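PDB 3LLV: exopolyphosphatase-related protein from Archaeoglobus fulgidus, which probably binds NAD(P) through the Rossmann domain described here, the first part of a longer protein with DHH and DHHA1 regions, for which nucleic acid binding is only tentatively assigned. Local coordinates for residues Glu111-Glu114 / Leu119-Leu122; Glu82-Ile87 / Ala99-Ser104; Val19-Glu24 / Leu75-Asp80. One frame throughout, in Å; residues are numbered along the deposited sequence.

Contact 1. Residues Glu111-Glu114 / Leu119-Leu122; sequences EFEE and LVVL
Phe112 and Glu113 of helix 109-114 share one partner on strand 119-122, the methyl CG2 of Val120, and the pair illustrates how a helix can rest on an edge strand with one side closed and the other wet. On the tight side, Phe112 offers its CB rather than its ring: CB lies 3.9 Å from Val120 CG2. With CG anti to the carbonyl carbon (chi1 -82°), the aromatic group is carried off from Val120 into the interior, although CB itself points at the strand. One methyl of the valine thus lies against carbons near the root of two successive helix residues. On the loose side, the aliphatic part of Glu113 finishes the contact. Glu113 CG comes 4.1 Å from Val120 CG2, and the two side chains cross at about a right angle, a touch rather than an interlock. Beyond CG the chain runs extended, and its carboxylate meets a water: Glu113 OE2 accepts a weak bond from it at 3.4 Å, while Val120 N donates to it at 2.9 Å. The water thereby satisfies a backbone N-H on an outermost strand of the sheet within this chain. Leu119 and Val121, by contrast, pair through their backbones with strand 99-103, and the Phe112 ring lies between Val101 and Val103 of that strand and Leu85 and Leu88 of helix 81-94, closing the last beta-alpha-beta unit of the sheet.

Contact 2. Residues Glu82-Ile87 / Ala99-Ser104; sequences EFNLKI and AIVRVS. With PO4 (phosphate ion), chain B.
In the beta-alpha-beta unit that joins strand 73-76 through helix 81-94 to strand 99-103 of the Rossmann fold, Asn84 ties the helix to the second strand at the backbone of Arg102. Asn84 ND2 donates to Arg102 O at 2.9 Å, with an N-H...O angle of 152°. The carbonyl oxygen lies almost in the plane of the amide, whereas the donor is tilted 24° from the plane of the carbonyl. The same nitrogen also bonds to Gly78 O, so two backbone carbonyls hold the amide's rotation. Nearer the backbone, Asn84 CB lies 4.2 Å from Val101 CG1, a loose touch. With an alanine here, the carbonyls of Arg102 and Gly78 would probably lose their common donor.

The Arg102 side chain runs extended to a phosphate ion, probably from the crystallisation liquor. Arg102 NH1 donates to phosphate O1 at 2.6 Å and Arg102 NH2 to phosphate O2 at 2.7 Å, a bidentate pairing, while NH1 also bonds to Thr77 O. Ala17 N holds the same phosphate, which is consistent with an anion site for a dinucleotide phosphate. Strand 99-103 lies between strands 73-76 and 119-122, and Phe112 of helix 109-114 packs against Asn84 and Val101.

Contact 3. Residues Val19-Glu24 / Leu75-Asp80; sequences VGLVRE and LITGSD
Leu21 of helix 16-27 meets Leu75 and Thr77 with a single methyl, CD1, and these apolar touches are the whole of the direct contact between residues 19-24 and 75-80. The closer is with threonine: Leu21 CD1 lies 3.8 Å from Thr77 CG2, the two side chains sliding past each other in opposite directions. The other is between leucines, where Leu21 CD1 stands 4.0 Å from Leu75 CD1 and the side chains cross obliquely. Leu21 is the part of the helix that reaches over; the CA atoms of Leu21 and Leu75, the nearest pair, are 8.9 Å apart, and the side chains must span that gap. The buried surface is correspondingly small, 103 Å² for both sides together.

The polar interactions point elsewhere. In Thr77, CG2 is anti to the carbonyl carbon, which presents the methyl to Leu21, while OG1 takes the crowded position between the backbone N and the carbonyl carbon (chi1 73°). From there the hydroxyl bonds to Ile12 O at the end of strand 9-12, so one rotamer serves both the methyl contact and the tie to the neighbouring strand. Farther along, Asp80 is an N-cap: its OD1 accepts from Phe83 N, closing the start of helix 81-94.

Backbone bonds make up the remaining kind. Within the helix, Glu24 N donates to Gly20 O at 3.0 Å; in the sheet, Leu75 pairs with Ile10 and Ile12. Leu75 and Ile76 turn to opposite faces, the first to helix 16-27 and the second to helix 81-94.

The chemistry implies a division of labour: between these two segments the attraction is apolar packing and carries little directional preference, while hydrogen bonds to strand 9-12 position Leu75 and Thr77, on which Leu21 rests.

The three contacts follow one another across a single parallel sheet, with contact 2 in the middle: its centre lies about 8 Å from that of contact 1 and about 12 Å from that of contact 3. Contacts 1 and 3, with centres about 16 Å apart, do not touch. Both joins run through the sheet: Val121 N of contact 1 probably bonds to Val101 O of contact 2 at 2.8 Å, and Arg102 N of contact 2 to Ile76 O of contact 3 at 2.9 Å. Phe112 packing on Val103 adds to the first, the Asn84 bond to Gly78 to the second. In the crystal, the bound phosphate bridges Arg102 and Ala17 N of helix 16-27, which also carries Leu21.

Contact 1. Residues Glu111-Glu114 / Leu119-Leu122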
loop_
_atom_site.group_PDB
_atom_site.type_symbol
_atom_site.label_atom_id
_atom_site.label_comp_id
_atom_site.label_asym_id
_atom_site.label_seq_id
_atom_site.Cartn_x
_atom_site.Cartn_y
_atom_site.Cartn_z
ATOM N N GLU A 111 -15.962 0.040 -7.330
ATOM C CA GLU A 111 -15.055 0.339 -8.442
ATOM C C GLU A 111 -13.620 -0.137 -8.187
ATOM O O GLU A 111 -12.935 -0.550 -9.129
ATOM C CB GLU A 111 -15.106 1.807 -8.862
ATOM C CG GLU A 111 -14.406 2.765 -7.939
ATOM C CD GLU A 111 -14.449 4.210 -8.439
ATOM O OE1 GLU A 111 -14.002 5.098 -7.688
ATOM O OE2 GLU A 111 -14.920 4.466 -9.571
ATOM N N PHE A 112 -13.173 -0.119 -6.924
ATOM C CA PHE A 112 -11.856 -0.665 -6.605
ATOM C C PHE A 112 -11.846 -2.191 -6.765
ATOM O O PHE A 112 -10.887 -2.765 -7.305
ATOM C CB PHE A 112 -11.393 -0.227 -5.212
ATOM C CG PHE A 112 -10.790 1.154 -5.189
ATOM C CD1 PHE A 112 -9.403 1.321 -5.295
ATOM C CD2 PHE A 112 -11.599 2.273 -5.114
ATOM C CE1 PHE A 112 -8.855 2.584 -5.299
ATOM C CE2 PHE A 112 -11.064 3.546 -5.110
ATOM C CZ PHE A 112 -9.670 3.704 -5.209
ATOM N N GLU A 113 -12.917 -2.835 -6.330
ATOM C CA GLU A 113 -13.041 -4.276 -6.530
ATOM C C GLU A 113 -13.049 -4.610 -8.021
ATOM O O GLU A 113 -12.307 -5.490 -8.462
ATOM C CB GLU A 113 -14.260 -4.839 -5.766
ATOM C CG GLU A 113 -14.034 -4.654 -4.249
ATOM C CD GLU A 113 -15.099 -5.269 -3.395
ATOM O OE1 GLU A 113 -16.195 -5.547 -3.918
ATOM O OE2 GLU A 113 -14.834 -5.465 -2.187
ATOM N N GLU A 114 -13.830 -3.857 -8.801
ATOM C CA GLU A 114 -13.910 -4.051 -10.261
ATOM C C GLU A 114 -12.565 -3.841 -10.968
ATOM O O GLU A 114 -12.259 -4.509 -11.979
ATOM C CB GLU A 114 -14.983 -3.137 -10.851
ATOM C CG GLU A 114 -16.393 -3.562 -10.459
ATOM C CD GLU A 114 -17.483 -2.543 -10.835
ATOM O OE1 GLU A 114 -18.672 -2.926 -10.798
ATOM O OE2 GLU A 114 -17.163 -1.366 -11.138
ATOM N N LEU A 119 -8.543 -7.033 -1.808
ATOM C CA LEU A 119 -9.205 -6.573 -0.594
ATOM C C LEU A 119 -9.172 -5.052 -0.575
ATOM O O LEU A 119 -8.195 -4.446 -1.008
ATOM C CB LEU A 119 -8.520 -7.087 0.661
ATOM C CG LEU A 119 -8.614 -8.583 0.925
ATOM C CD1 LEU A 119 -7.798 -8.967 2.171
ATOM C CD2 LEU A 119 -10.084 -9.053 1.082
ATOM N N VAL A 120 -10.264 -4.477 -0.085
ATOM C CA VAL A 120 -10.370 -3.060 0.172
ATOM C C VAL A 120 -10.372 -2.803 1.687
ATOM O O VAL A 120 -11.137 -3.429 2.427
ATOM C CB VAL A 120 -11.605 -2.480 -0.523
ATOM C CG1 VAL A 120 -11.950 -1.073 0.036
ATOM C CG2 VAL A 120 -11.371 -2.448 -2.023
ATOM N N VAL A 121 -9.512 -1.894 2.144
ATOM C CA VAL A 121 -9.570 -1.426 3.525
ATOM C C VAL A 121 -10.279 -0.076 3.467
ATOM O O VAL A 121 -9.697 0.906 3.022
ATOM C CB VAL A 121 -8.164 -1.287 4.114
ATOM C CG1 VAL A 121 -8.177 -0.492 5.449
ATOM C CG2 VAL A 121 -7.542 -2.672 4.327
ATOM N N LEU A 122 -11.523 -0.050 3.871
ATOM C CA LEU A 122 -12.233 1.200 3.953
ATOM C C LEU A 122 -11.851 1.910 5.222
ATOM O O LEU A 122 -11.936 1.350 6.232
ATOM C CB LEU A 122 -13.742 0.960 4.002
ATOM C CG LEU A 122 -14.451 0.673 2.694
ATOM C CD1 LEU A 122 -15.930 0.361 2.961
ATOM C CD2 LEU A 122 -14.357 1.826 1.788
HETATM O O HOH W 1 -12.585 -6.208 0.220
#

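Contact 2. Residues Glu82-Ile87 / Ala99-Ser104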
loop_
_atom_site.group_PDB
_atom_site.type_symbol
_atom_site.label_atom_id
_atom_site.label_comp_id
_atom_site.label_asym_id
_atom_site.label_seq_id
_atom_site.Cartn_x
_atom_site.Cartn_y
_atom_site.Cartn_z
ATOM N N GLU A 82 -8.619 8.795 -5.732
ATOM C CA GLU A 82 -8.470 8.846 -7.190
ATOM C C GLU A 82 -7.074 8.394 -7.609
ATOM O O GLU A 82 -6.928 7.646 -8.582
ATOM C CB GLU A 82 -8.850 10.214 -7.747
ATOM C CG GLU A 82 -10.389 10.468 -7.695
ATOM C CD GLU A 82 -11.223 9.299 -8.263
ATOM O OE1 GLU A 82 -10.942 8.843 -9.404
ATOM O OE2 GLU A 82 -12.173 8.846 -7.570
ATOM N N PHE A 83 -6.077 8.781 -6.822
ATOM C CA PHE A 83 -4.708 8.358 -7.063
ATOM C C PHE A 83 -4.520 6.864 -6.864
ATOM O O PHE A 83 -3.872 6.194 -7.687
ATOM C CB PHE A 83 -3.704 9.162 -6.210
ATOM C CG PHE A 83 -2.292 9.102 -6.717
ATOM C CD1 PHE A 83 -1.990 9.467 -8.034
ATOM C CD2 PHE A 83 -1.252 8.716 -5.875
ATOM C CE1 PHE A 83 -0.684 9.415 -8.499
ATOM C CE2 PHE A 83 0.070 8.668 -6.340
ATOM C CZ PHE A 83 0.347 9.015 -7.644
ATOM N N ASN A 84 -5.125 6.326 -5.804
ATOM C CA ASN A 84 -5.024 4.895 -5.520
ATOM C C ASN A 84 -5.648 4.053 -6.641
ATOM O O ASN A 84 -5.160 2.976 -6.947
ATOM C CB ASN A 84 -5.699 4.562 -4.175
ATOM C CG ASN A 84 -4.867 4.991 -2.982
ATOM O OD1 ASN A 84 -3.793 5.588 -3.121
ATOM N ND2 ASN A 84 -5.378 4.708 -1.790
ATOM N N LEU A 85 -6.709 4.562 -7.269
ATOM C CA LEU A 85 -7.368 3.814 -8.332
ATOM C C LEU A 85 -6.434 3.774 -9.541
ATOM O O LEU A 85 -6.269 2.725 -10.187
ATOM C CB LEU A 85 -8.742 4.433 -8.670
ATOM C CG LEU A 85 -9.588 3.665 -9.667
ATOM C CD1 LEU A 85 -9.993 2.290 -9.084
ATOM C CD2 LEU A 85 -10.843 4.451 -9.989
ATOM N N LYS A 86 -5.788 4.911 -9.817
ATOM C CA LYS A 86 -4.811 4.981 -10.899
ATOM C C LYS A 86 -3.645 4.034 -10.648
ATOM O O LYS A 86 -3.168 3.360 -11.590
ATOM C CB LYS A 86 -4.326 6.410 -11.076
ATOM C CG LYS A 86 -5.309 7.291 -11.808
ATOM C CD LYS A 86 -4.773 8.716 -11.860
ATOM C CE LYS A 86 -5.404 9.515 -12.988
ATOM N NZ LYS A 86 -6.887 9.574 -12.874
ATOM N N ILE A 87 -3.210 3.957 -9.390
ATOM C CA ILE A 87 -2.107 3.069 -9.029
ATOM C C ILE A 87 -2.510 1.619 -9.249
ATOM O O ILE A 87 -1.775 0.827 -9.871
ATOM C CB ILE A 87 -1.696 3.267 -7.552
ATOM C CG1 ILE A 87 -1.040 4.652 -7.356
ATOM C CG2 ILE A 87 -0.829 2.117 -7.085
ATOM C CD1 ILE A 87 -0.930 5.040 -5.904
ATOM N N ALA A 99 -3.278 -7.481 -4.107
ATOM C CA ALA A 99 -3.240 -6.067 -3.697
ATOM C C ALA A 99 -4.313 -5.764 -2.673
ATOM O O ALA A 99 -5.466 -6.220 -2.801
ATOM C CB ALA A 99 -3.390 -5.138 -4.898
ATOM N N ILE A 100 -3.922 -5.021 -1.636
ATOM C CA ILE A 100 -4.887 -4.575 -0.625
ATOM C C ILE A 100 -4.845 -3.070 -0.706
ATOM O O ILE A 100 -3.774 -2.475 -0.652
ATOM C CB ILE A 100 -4.492 -5.013 0.780
ATOM C CG1 ILE A 100 -4.330 -6.546 0.848
ATOM C CG2 ILE A 100 -5.533 -4.483 1.801
ATOM C CD1 ILE A 100 -3.852 -7.039 2.211
ATOM N N VAL A 101 -6.017 -2.454 -0.859
ATOM C CA VAL A 101 -6.054 -1.039 -1.191
ATOM C C VAL A 101 -6.889 -0.271 -0.195
ATOM O O VAL A 101 -7.993 -0.687 0.123
ATOM C CB VAL A 101 -6.641 -0.853 -2.603
ATOM C CG1 VAL A 101 -6.454 0.585 -3.069
ATOM C CG2 VAL A 101 -5.989 -1.846 -3.567
ATOM N N ARG A 102 -6.326 0.834 0.293
ATOM C CA ARG A 102 -7.044 1.800 1.139
ATOM C C ARG A 102 -8.019 2.689 0.342
ATOM O O ARG A 102 -7.660 3.273 -0.687
ATOM C CB ARG A 102 -6.002 2.655 1.873
ATOM C CG ARG A 102 -6.621 3.722 2.754
ATOM C CD ARG A 102 -5.495 4.629 3.245
ATOM N NE ARG A 102 -6.002 5.729 4.029
ATOM C CZ ARG A 102 -5.268 6.426 4.885
ATOM N NH1 ARG A 102 -3.971 6.116 5.055
ATOM N NH2 ARG A 102 -5.830 7.429 5.559
ATOM N N VAL A 103 -9.267 2.753 0.803
ATOM C CA VAL A 103 -10.305 3.551 0.148
ATOM C C VAL A 103 -10.969 4.393 1.225
ATOM O O VAL A 103 -11.342 3.885 2.271
ATOM C CB VAL A 103 -11.296 2.627 -0.569
ATOM C CG1 VAL A 103 -12.517 3.399 -1.146
ATOM C CG2 VAL A 103 -10.585 1.863 -1.678
ATOM N N SER A 104 -11.098 5.696 0.973
ATOM C CA SER A 104 -11.709 6.594 1.950
ATOM C C SER A 104 -13.230 6.705 1.796
ATOM O O SER A 104 -13.949 6.892 2.787
ATOM C CB SER A 104 -11.019 7.975 1.939
ATOM O OG SER A 104 -11.484 8.829 0.903
HETATM P P PO4 B . -2.504 8.720 6.801
HETATM O O1 PO4 B . -2.130 7.293 6.542
HETATM O O2 PO4 B . -3.856 9.092 6.243
HETATM O O3 PO4 B . -2.484 9.012 8.279
HETATM O O4 PO4 B . -1.487 9.596 6.110
#

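Contact 3. Residues Val19-Glu24 / Leu75-Asp80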
loop_
_atom_site.group_PDB
_atom_site.type_symbol
_atom_site.label_atom_id
_atom_site.label_comp_id
_atom_site.label_asym_id
_atom_site.label_seq_id
_atom_site.Cartn_x
_atom_site.Cartn_y
_atom_site.Cartn_z
ATOM N N VAL A 19 4.091 4.201 6.337
ATOM C CA VAL A 19 5.323 4.077 7.128
ATOM C C VAL A 19 5.138 3.220 8.378
ATOM O O VAL A 19 6.073 2.547 8.790
ATOM C CB VAL A 19 6.027 5.441 7.409
ATOM C CG1 VAL A 19 6.428 6.087 6.103
ATOM C CG2 VAL A 19 5.153 6.381 8.234
ATOM N N GLY A 20 3.936 3.236 8.958
ATOM C CA GLY A 20 3.579 2.343 10.064
ATOM C C GLY A 20 3.658 0.876 9.660
ATOM O O GLY A 20 4.207 0.043 10.389
ATOM N N LEU A 21 3.134 0.563 8.478
ATOM C CA LEU A 21 3.191 -0.802 7.949
ATOM C C LEU A 21 4.606 -1.271 7.623
ATOM O O LEU A 21 4.945 -2.417 7.878
ATOM C CB LEU A 21 2.311 -0.918 6.699
ATOM C CG LEU A 21 0.830 -1.070 7.030
ATOM C CD1 LEU A 21 -0.043 -0.812 5.796
ATOM C CD2 LEU A 21 0.548 -2.440 7.617
ATOM N N VAL A 22 5.395 -0.370 7.065
ATOM C CA VAL A 22 6.825 -0.639 6.793
ATOM C C VAL A 22 7.528 -1.025 8.100
ATOM O O VAL A 22 8.335 -1.945 8.109
ATOM C CB VAL A 22 7.519 0.556 6.104
ATOM C CG1 VAL A 22 9.032 0.301 5.966
ATOM C CG2 VAL A 22 6.939 0.793 4.719
ATOM N N ARG A 23 7.215 -0.402 9.229
ATOM C CA ARG A 23 7.820 -0.768 10.515
ATOM C C ARG A 23 7.370 -2.061 11.037
ATOM O O ARG A 23 8.135 -2.870 11.464
ATOM C CB ARG A 23 7.442 0.222 11.576
ATOM C CG ARG A 23 8.176 1.443 11.538
ATOM C CD ARG A 23 7.907 2.233 12.769
ATOM N NE ARG A 23 8.219 1.555 13.998
ATOM C CZ ARG A 23 7.835 1.979 15.205
ATOM N NH1 ARG A 23 8.171 1.327 16.281
ATOM N NH2 ARG A 23 7.101 3.051 15.342
ATOM N N GLU A 24 6.070 -2.235 11.050
ATOM C CA GLU A 24 5.501 -3.411 11.667
ATOM C C GLU A 24 5.854 -4.699 10.929
ATOM O O GLU A 24 6.119 -5.717 11.565
ATOM C CB GLU A 24 3.989 -3.261 11.805
ATOM C CG GLU A 24 3.366 -4.262 12.768
ATOM C CD GLU A 24 1.906 -3.982 13.045
ATOM O OE1 GLU A 24 1.200 -4.904 13.520
ATOM O OE2 GLU A 24 1.465 -2.844 12.772
ATOM N N LEU A 75 0.626 -3.265 -1.003
ATOM C CA LEU A 75 -0.258 -2.519 -0.105
ATOM C C LEU A 75 -0.345 -1.080 -0.617
ATOM O O LEU A 75 0.652 -0.366 -0.674
ATOM C CB LEU A 75 0.253 -2.576 1.337
ATOM C CG LEU A 75 0.628 -3.948 1.878
ATOM C CD1 LEU A 75 0.985 -3.780 3.345
ATOM C CD2 LEU A 75 -0.499 -4.974 1.707
ATOM N N ILE A 76 -1.540 -0.682 -1.046
ATOM C CA ILE A 76 -1.724 0.663 -1.599
ATOM C C ILE A 76 -2.346 1.461 -0.456
ATOM O O ILE A 76 -3.537 1.282 -0.136
ATOM C CB ILE A 76 -2.609 0.630 -2.871
ATOM C CG1 ILE A 76 -1.921 -0.194 -3.978
ATOM C CG2 ILE A 76 -2.884 2.080 -3.368
ATOM C CD1 ILE A 76 -2.813 -0.534 -5.161
ATOM N N THR A 77 -1.538 2.335 0.166
ATOM C CA THR A 77 -1.891 2.905 1.483
ATOM C C THR A 77 -2.128 4.411 1.510
ATOM O O THR A 77 -2.412 4.963 2.573
ATOM C CB THR A 77 -0.803 2.589 2.557
ATOM O OG1 THR A 77 0.345 3.394 2.286
ATOM C CG2 THR A 77 -0.412 1.165 2.522
ATOM N N GLY A 78 -1.991 5.090 0.368
ATOM C CA GLY A 78 -2.165 6.543 0.315
ATOM C C GLY A 78 -3.591 6.971 0.599
ATOM O O GLY A 78 -4.529 6.173 0.506
ATOM N N SER A 79 -3.762 8.251 0.907
ATOM C CA SER A 79 -5.067 8.708 1.381
ATOM C C SER A 79 -5.890 9.397 0.277
ATOM O O SER A 79 -6.927 10.015 0.561
ATOM C CB SER A 79 -4.852 9.629 2.582
ATOM O OG SER A 79 -4.206 10.806 2.152
ATOM N N ASP A 80 -5.458 9.270 -0.975
ATOM C CA ASP A 80 -6.159 9.891 -2.117
ATOM C C ASP A 80 -6.798 8.789 -2.973
ATOM O O ASP A 80 -6.080 8.071 -3.675
ATOM C CB ASP A 80 -5.103 10.678 -2.916
ATOM C CG ASP A 80 -5.663 11.420 -4.133
ATOM O OD1 ASP A 80 -6.638 10.982 -4.770
ATOM O OD2 ASP A 80 -5.059 12.458 -4.482
#